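Local coordinates for protein ADP-dependent (S)-NAD(P)H-hydrate dehydratase (Enterococcus faecalis, PDB 2R3B) that probably dehydrates the S-form of hydrated NADH or NADPH, turning ADP into AMP and phosphate and so repairing the damaged cofactor, at residues I60-A72 with P278-K290. Residues are numbered along the deposited sequence; the frame is centred on the assembly and turned at random.
Sequences IIMSTEACINSGA and PTKISQALPTYMK
Asn69 enters the helix 278-290 as a knob, its side chain sitting among Ser282, Gln283, Leu285 and Pro286. Its CB comes to 3.1 Å from Ser282 O, and OD1 rests against Pro286 CG at 3.5 Å. Each end of the short, buried amide has a polar partner: ND2 bonds back to Glu65 O, on the opposite face of that carbonyl from Asn69 N, while OD1 shares a water with Gln283 O. Gln283 O takes this water where the helix is kinked: neither Pro286, which has no N-H, nor Thr287, whose N would otherwise reach Gln283 O, bonds to the turn before. Glu65, one turn earlier, holds CG anti to its backbone N (chi1 -174°), and the extended chain carries the carboxylate to Gln283. Gln283 NE2 gives Glu65 OE2 a hydrogen bond of 3.0 Å, straight at 163° but arriving from above the carboxylate plane; OE1 makes a salt bridge with Arg90, which would help keep the acid charged. In this ribokinase-like fold, segments 60-70 and 278-290 run almost parallel, 5° apart, with axes approaching to 7.9 Å; the first packs on strands 46-50 and 74-78, the second on helix 233-247. Such closeness calls for small residues: Ser282 OG lies 3.2 Å from Ala66 CA and is joined through a water to Met62 O. At the N-terminal end unbranched Met62, present as selenomethionine, lies with CG against Thr279 CG2, near Asp235 of the predicted NADPHX site.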
ATOM      1  N   ILE B  60      14.755  -3.138  -6.433  1.00 12.80           N
ATOM      2  CA  ILE B  60      14.462  -2.227  -7.529  1.00 10.97           C
ATOM      3  C   ILE B  60      13.269  -1.339  -7.224  1.00 11.87           C
ATOM      4  O   ILE B  60      13.206  -0.182  -7.688  1.00 12.77           O
ATOM      5  CB  ILE B  60      14.331  -2.965  -8.893  1.00 13.61           C
ATOM      6  CG1 ILE B  60      14.649  -2.002 -10.033  1.00 17.02           C
ATOM      7  CG2 ILE B  60      12.975  -3.602  -9.054  1.00 12.71           C
ATOM      8  CD1 ILE B  60      16.087  -1.550 -10.098  1.00 16.65           C
ATOM      9  N   ILE B  61      12.349  -1.843  -6.418  1.00 11.58           N
ATOM     10  CA  ILE B  61      11.201  -1.048  -5.995  1.00 14.19           C
ATOM     11  C   ILE B  61      11.690   0.126  -5.155  1.00 12.39           C
ATOM     12  O   ILE B  61      11.215   1.271  -5.289  1.00 13.87           O
ATOM     13  CB  ILE B  61      10.178  -1.944  -5.249  1.00 14.36           C
ATOM     14  CG1 ILE B  61       9.556  -2.923  -6.263  1.00 16.14           C
ATOM     15  CG2 ILE B  61       9.077  -1.100  -4.577  1.00 13.50           C
ATOM     16  CD1 ILE B  61       8.619  -4.019  -5.624  1.00 15.56           C
HETATM   17  N   MSE B  62      12.673  -0.140  -4.302  1.00 12.91           N
HETATM   18  CA  MSE B  62      13.237   0.937  -3.477  1.00 12.51           C
HETATM   19  C   MSE B  62      14.037   1.970  -4.295  1.00 13.90           C
HETATM   20  O   MSE B  62      13.900   3.182  -4.083  1.00 12.57           O
HETATM   21  CB  MSE B  62      14.055   0.322  -2.316  1.00 13.04           C
HETATM   22  CG  MSE B  62      13.150  -0.355  -1.298  1.00 17.39           C
HETATM   23 SE   MSE B  62      14.012  -0.911   0.286  0.75 14.13          SE
HETATM   24  CE  MSE B  62      14.903  -2.443  -0.394  1.00 18.14           C
ATOM     25  N   SER B  63      14.817   1.512  -5.278  1.00 12.13           N
ATOM     26  CA  SER B  63      15.439   2.438  -6.197  1.00 12.49           C
ATOM     27  C   SER B  63      14.447   3.283  -6.962  1.00 12.19           C
ATOM     28  O   SER B  63      14.697   4.468  -7.216  1.00 11.58           O
ATOM     29  CB  SER B  63      16.284   1.687  -7.220  1.00 13.33           C
ATOM     30  OG  SER B  63      17.305   0.965  -6.596  1.00 15.60           O
ATOM     31  N   THR B  64      13.346   2.659  -7.384  1.00 11.65           N
ATOM     32  CA  THR B  64      12.294   3.372  -8.129  1.00 12.80           C
ATOM     33  C   THR B  64      11.689   4.479  -7.295  1.00 12.50           C
ATOM     34  O   THR B  64      11.546   5.595  -7.775  1.00 12.93           O
ATOM     35  CB  THR B  64      11.230   2.368  -8.596  1.00 12.46           C
ATOM     36  OG1 THR B  64      11.889   1.375  -9.405  1.00 13.61           O
ATOM     37  CG2 THR B  64      10.096   3.074  -9.381  1.00 12.65           C
ATOM     38  N   GLU B  65      11.349   4.201  -6.047  1.00 13.47           N
ATOM     39  CA  GLU B  65      10.752   5.221  -5.183  1.00 13.11           C
ATOM     40  C   GLU B  65      11.726   6.417  -5.012  1.00 12.60           C
ATOM     41  O   GLU B  65      11.318   7.579  -5.011  1.00 13.99           O
ATOM     42  CB  GLU B  65      10.369   4.605  -3.824  1.00 15.29           C
ATOM     43  CG  GLU B  65       9.602   5.580  -2.922  1.00 16.38           C
ATOM     44  CD  GLU B  65       8.756   4.916  -1.839  1.00 21.85           C
ATOM     45  OE1 GLU B  65       9.086   3.760  -1.465  1.00 22.20           O
ATOM     46  OE2 GLU B  65       7.769   5.577  -1.374  1.00 22.08           O
ATOM     47  N   ALA B  66      13.012   6.111  -4.849  1.00 12.09           N
ATOM     48  CA  ALA B  66      14.062   7.138  -4.698  1.00 11.98           C
ATOM     49  C   ALA B  66      14.135   7.995  -5.962  1.00 14.34           C
ATOM     50  O   ALA B  66      14.190   9.232  -5.906  1.00 13.40           O
ATOM     51  CB  ALA B  66      15.441   6.450  -4.433  1.00 11.63           C
ATOM     52  N   CYS B  67      14.127   7.343  -7.111  1.00 14.50           N
ATOM     53  CA  CYS B  67      14.245   8.064  -8.390  1.00 14.15           C
ATOM     54  C   CYS B  67      13.074   9.021  -8.656  1.00 15.32           C
ATOM     55  O   CYS B  67      13.273  10.206  -8.962  1.00 13.31           O
ATOM     56  CB  CYS B  67      14.404   7.046  -9.523  1.00 17.73           C
ATOM     57  SG  CYS B  67      14.782   7.747 -11.134  1.00 16.58           S
ATOM     58  N   ILE B  68      11.854   8.520  -8.480  1.00 13.03           N
ATOM     59  CA  ILE B  68      10.652   9.334  -8.644  1.00 14.01           C
ATOM     60  C   ILE B  68      10.667  10.492  -7.682  1.00 12.74           C
ATOM     61  O   ILE B  68      10.505  11.648  -8.083  1.00 13.98           O
ATOM     62  CB  ILE B  68       9.398   8.498  -8.398  1.00 13.12           C
ATOM     63  CG1 ILE B  68       9.288   7.434  -9.503  1.00 18.11           C
ATOM     64  CG2 ILE B  68       8.138   9.386  -8.354  1.00 16.77           C
ATOM     65  CD1 ILE B  68       8.310   6.376  -9.148  1.00 17.00           C
ATOM     66  N   ASN B  69      10.897  10.201  -6.405  1.00 13.59           N
ATOM     67  CA  ASN B  69      10.893  11.255  -5.397  1.00 12.25           C
ATOM     68  C   ASN B  69      12.040  12.284  -5.530  1.00 13.45           C
ATOM     69  O   ASN B  69      11.940  13.386  -5.012  1.00 12.55           O
ATOM     70  CB  ASN B  69      10.938  10.635  -4.006  1.00 13.44           C
ATOM     71  CG  ASN B  69       9.589  10.298  -3.482  1.00 18.01           C
ATOM     72  OD1 ASN B  69       8.867  11.205  -3.043  1.00 16.30           O
ATOM     73  ND2 ASN B  69       9.223   9.007  -3.500  1.00 13.31           N
ATOM     74  N   SER B  70      13.123  11.917  -6.213  1.00 12.78           N
ATOM     75  CA  SER B  70      14.251  12.814  -6.444  1.00 15.79           C
ATOM     76  C   SER B  70      13.949  13.855  -7.543  1.00 15.11           C
ATOM     77  O   SER B  70      14.672  14.856  -7.666  1.00 17.13           O
ATOM     78  CB  SER B  70      15.500  12.027  -6.845  1.00 13.39           C
ATOM     79  OG  SER B  70      15.410  11.665  -8.200  1.00 14.90           O
ATOM     80  N   GLY B  71      12.901  13.623  -8.311  1.00 15.87           N
ATOM     81  CA  GLY B  71      12.500  14.541  -9.365  1.00 14.59           C
ATOM     82  C   GLY B  71      12.718  14.100 -10.801  1.00 16.53           C
ATOM     83  O   GLY B  71      12.498  14.888 -11.715  1.00 16.46           O
ATOM     84  N   ALA B  72      13.159  12.873 -11.042  1.00 13.82           N
ATOM     85  CA  ALA B  72      13.277  12.399 -12.414  1.00 13.66           C
ATOM     86  C   ALA B  72      11.992  12.611 -13.187  1.00 13.43           C
ATOM     87  O   ALA B  72      10.869  12.376 -12.683  1.00 17.71           O
ATOM     88  CB  ALA B  72      13.726  10.864 -12.451  1.00 12.16           C
ATOM     89  N   PRO B 278      14.886   2.566   4.552  1.00 13.10           N
ATOM     90  CA  PRO B 278      15.337   3.293   3.347  1.00 14.77           C
ATOM     91  C   PRO B 278      14.268   4.057   2.583  1.00 15.51           C
ATOM     92  O   PRO B 278      14.544   5.124   1.987  1.00 15.47           O
ATOM     93  CB  PRO B 278      15.903   2.171   2.486  1.00 13.97           C
ATOM     94  CG  PRO B 278      16.383   1.199   3.425  1.00 16.24           C
ATOM     95  CD  PRO B 278      15.324   1.169   4.509  1.00 15.80           C
ATOM     96  N   THR B 279      13.053   3.529   2.569  1.00 14.56           N
ATOM     97  CA  THR B 279      11.962   4.211   1.920  1.00 15.43           C
ATOM     98  C   THR B 279      11.627   5.548   2.572  1.00 15.01           C
ATOM     99  O   THR B 279      11.131   6.439   1.884  1.00 14.95           O
ATOM    100  CB  THR B 279      10.715   3.350   1.859  1.00 17.39           C
ATOM    101  OG1 THR B 279      10.349   2.992   3.176  1.00 16.28           O
ATOM    102  CG2 THR B 279      10.996   2.079   1.059  1.00 16.22           C
ATOM    103  N   LYS B 280      11.938   5.719   3.869  1.00 12.93           N
ATOM    104  CA  LYS B 280      11.757   7.045   4.507  1.00 13.85           C
ATOM    105  C   LYS B 280      12.706   8.118   3.987  1.00 13.00           C
ATOM    106  O   LYS B 280      12.345   9.315   3.946  1.00 14.39           O
ATOM    107  CB  LYS B 280      11.897   6.975   6.028  1.00 13.70           C
ATOM    108  CG  LYS B 280      10.701   6.382   6.690  1.00 19.05           C
ATOM    109  CD  LYS B 280      10.789   6.416   8.206  1.00 21.86           C
ATOM    110  CE  LYS B 280      10.609   7.836   8.781  1.00 23.92           C
ATOM    111  NZ  LYS B 280      10.398   7.895  10.307  1.00 22.00           N
ATOM    112  N   ILE B 281      13.909   7.717   3.550  1.00 12.74           N
ATOM    113  CA  ILE B 281      14.821   8.657   2.938  1.00 12.45           C
ATOM    114  C   ILE B 281      14.213   9.123   1.630  1.00 14.07           C
ATOM    115  O   ILE B 281      14.123  10.311   1.364  1.00 14.45           O
ATOM    116  CB  ILE B 281      16.215   8.070   2.697  1.00 11.93           C
ATOM    117  CG1 ILE B 281      16.883   7.731   4.051  1.00 17.36           C
ATOM    118  CG2 ILE B 281      17.089   9.046   1.852  1.00 14.79           C
ATOM    119  CD1 ILE B 281      18.195   6.902   3.918  1.00 16.43           C
ATOM    120  N   SER B 282      13.756   8.189   0.816  1.00 13.76           N
ATOM    121  CA  SER B 282      13.126   8.576  -0.463  1.00 13.94           C
ATOM    122  C   SER B 282      11.935   9.532  -0.280  1.00 15.01           C
ATOM    123  O   SER B 282      11.771  10.516  -1.031  1.00 15.90           O
ATOM    124  CB  SER B 282      12.701   7.304  -1.219  1.00 15.13           C
ATOM    125  OG  SER B 282      13.885   6.532  -1.518  1.00 15.89           O
ATOM    126  N   GLN B 283      11.067   9.232   0.684  1.00 13.54           N
ATOM    127  CA  GLN B 283       9.836  10.009   0.873  1.00 13.73           C
ATOM    128  C   GLN B 283      10.145  11.435   1.333  1.00 13.92           C
ATOM    129  O   GLN B 283       9.384  12.340   1.088  1.00 16.06           O
ATOM    130  CB  GLN B 283       8.910   9.269   1.842  1.00 15.66           C
ATOM    131  CG  GLN B 283       8.298   8.026   1.185  1.00 15.55           C
ATOM    132  CD  GLN B 283       7.852   6.922   2.146  1.00 24.71           C
ATOM    133  OE1 GLN B 283       7.955   7.032   3.394  1.00 21.51           O
ATOM    134  NE2 GLN B 283       7.391   5.801   1.553  1.00 22.25           N
ATOM    135  N   ALA B 284      11.302  11.619   1.954  1.00 15.56           N
ATOM    136  CA  ALA B 284      11.770  12.946   2.413  1.00 15.00           C
ATOM    137  C   ALA B 284      12.417  13.795   1.335  1.00 13.80           C
ATOM    138  O   ALA B 284      12.632  15.008   1.536  1.00 15.32           O
ATOM    139  CB  ALA B 284      12.718  12.795   3.567  1.00 16.59           C
ATOM    140  N   LEU B 285      12.717  13.211   0.168  1.00 13.59           N
ATOM    141  CA  LEU B 285      13.441  13.955  -0.860  1.00 12.87           C
ATOM    142  C   LEU B 285      12.788  15.264  -1.292  1.00 12.93           C
ATOM    143  O   LEU B 285      13.484  16.285  -1.356  1.00 14.86           O
ATOM    144  CB  LEU B 285      13.730  13.096  -2.072  1.00 14.01           C
ATOM    145  CG  LEU B 285      14.821  12.050  -1.821  1.00 14.58           C
ATOM    146  CD1 LEU B 285      14.764  10.989  -2.931  1.00 15.47           C
ATOM    147  CD2 LEU B 285      16.260  12.674  -1.649  1.00 16.44           C
ATOM    148  N   PRO B 286      11.490  15.252  -1.617  1.00 14.09           N
ATOM    149  CA  PRO B 286      10.902  16.516  -2.096  1.00 14.34           C
ATOM    150  C   PRO B 286      11.004  17.709  -1.132  1.00 15.71           C
ATOM    151  O   PRO B 286      11.287  18.825  -1.576  1.00 18.15           O
ATOM    152  CB  PRO B 286       9.453  16.137  -2.385  1.00 15.78           C
ATOM    153  CG  PRO B 286       9.517  14.622  -2.673  1.00 13.93           C
ATOM    154  CD  PRO B 286      10.541  14.126  -1.705  1.00 14.02           C
ATOM    155  N   THR B 287      10.815  17.478   0.164  1.00 15.33           N
ATOM    156  CA  THR B 287      10.936  18.567   1.158  1.00 15.48           C
ATOM    157  C   THR B 287      12.366  19.016   1.376  1.00 18.67           C
ATOM    158  O   THR B 287      12.657  20.212   1.437  1.00 17.35           O
ATOM    159  CB  THR B 287      10.252  18.234   2.465  1.00 18.24           C
ATOM    160  OG1 THR B 287      10.757  16.998   2.978  1.00 21.13           O
ATOM    161  CG2 THR B 287       8.776  18.088   2.238  1.00 19.61           C
ATOM    162  N   TYR B 288      13.297  18.069   1.430  1.00 16.17           N
ATOM    163  CA  TYR B 288      14.696  18.444   1.560  1.00 16.90           C
ATOM    164  C   TYR B 288      15.236  19.186   0.346  1.00 18.19           C
ATOM    165  O   TYR B 288      15.960  20.171   0.492  1.00 16.74           O
ATOM    166  CB  TYR B 288      15.571  17.209   1.818  1.00 16.56           C
ATOM    167  CG  TYR B 288      15.687  16.834   3.271  1.00 16.21           C
ATOM    168  CD1 TYR B 288      14.642  16.195   3.917  1.00 16.18           C
ATOM    169  CD2 TYR B 288      16.823  17.174   4.010  1.00 15.89           C
ATOM    170  CE1 TYR B 288      14.740  15.833   5.261  1.00 16.52           C
ATOM    171  CE2 TYR B 288      16.929  16.828   5.356  1.00 17.92           C
ATOM    172  CZ  TYR B 288      15.877  16.155   5.969  1.00 18.83           C
ATOM    173  OH  TYR B 288      15.937  15.787   7.311  1.00 18.20           O
HETATM  174  N   MSE B 289      14.904  18.714  -0.858  1.00 15.45           N
HETATM  175  CA  MSE B 289      15.419  19.350  -2.056  1.00 14.37           C
HETATM  176  C   MSE B 289      14.894  20.774  -2.218  1.00 15.19           C
HETATM  177  O   MSE B 289      15.622  21.643  -2.672  1.00 16.97           O
HETATM  178  CB  MSE B 289      15.130  18.510  -3.296  1.00 16.18           C
HETATM  179  CG  MSE B 289      15.893  17.191  -3.265  1.00 13.80           C
HETATM  180 SE   MSE B 289      15.533  16.056  -4.769  0.75 12.26          SE
HETATM  181  CE  MSE B 289      16.307  17.114  -6.085  1.00 17.92           C
ATOM    182  N   LYS B 290      13.649  21.016  -1.806  1.00 15.38           N
ATOM    183  CA  LYS B 290      13.083  22.350  -1.860  1.00 14.71           C
ATOM    184  C   LYS B 290      13.901  23.328  -1.002  1.00 18.55           C
ATOM    185  O   LYS B 290      14.114  24.471  -1.386  1.00 20.26           O
ATOM    186  CB  LYS B 290      11.627  22.304  -1.378  1.00 16.86           C
ATOM    187  CG  LYS B 290      10.877  23.633  -1.568  1.00 18.85           C
ATOM    188  CD  LYS B 290      10.633  23.947  -3.040  1.00 19.81           C
ATOM    189  CE  LYS B 290      10.040  25.336  -3.192  1.00 27.41           C
ATOM    190  NZ  LYS B 290       9.691  25.533  -4.609  1.00 26.08           N
TER
HETATM  191  O   HOH W   1      13.622   3.871  -1.411  1.00 16.52           O
HETATM  192  O   HOH W   2       7.457  11.880  -0.899  1.00 18.65           O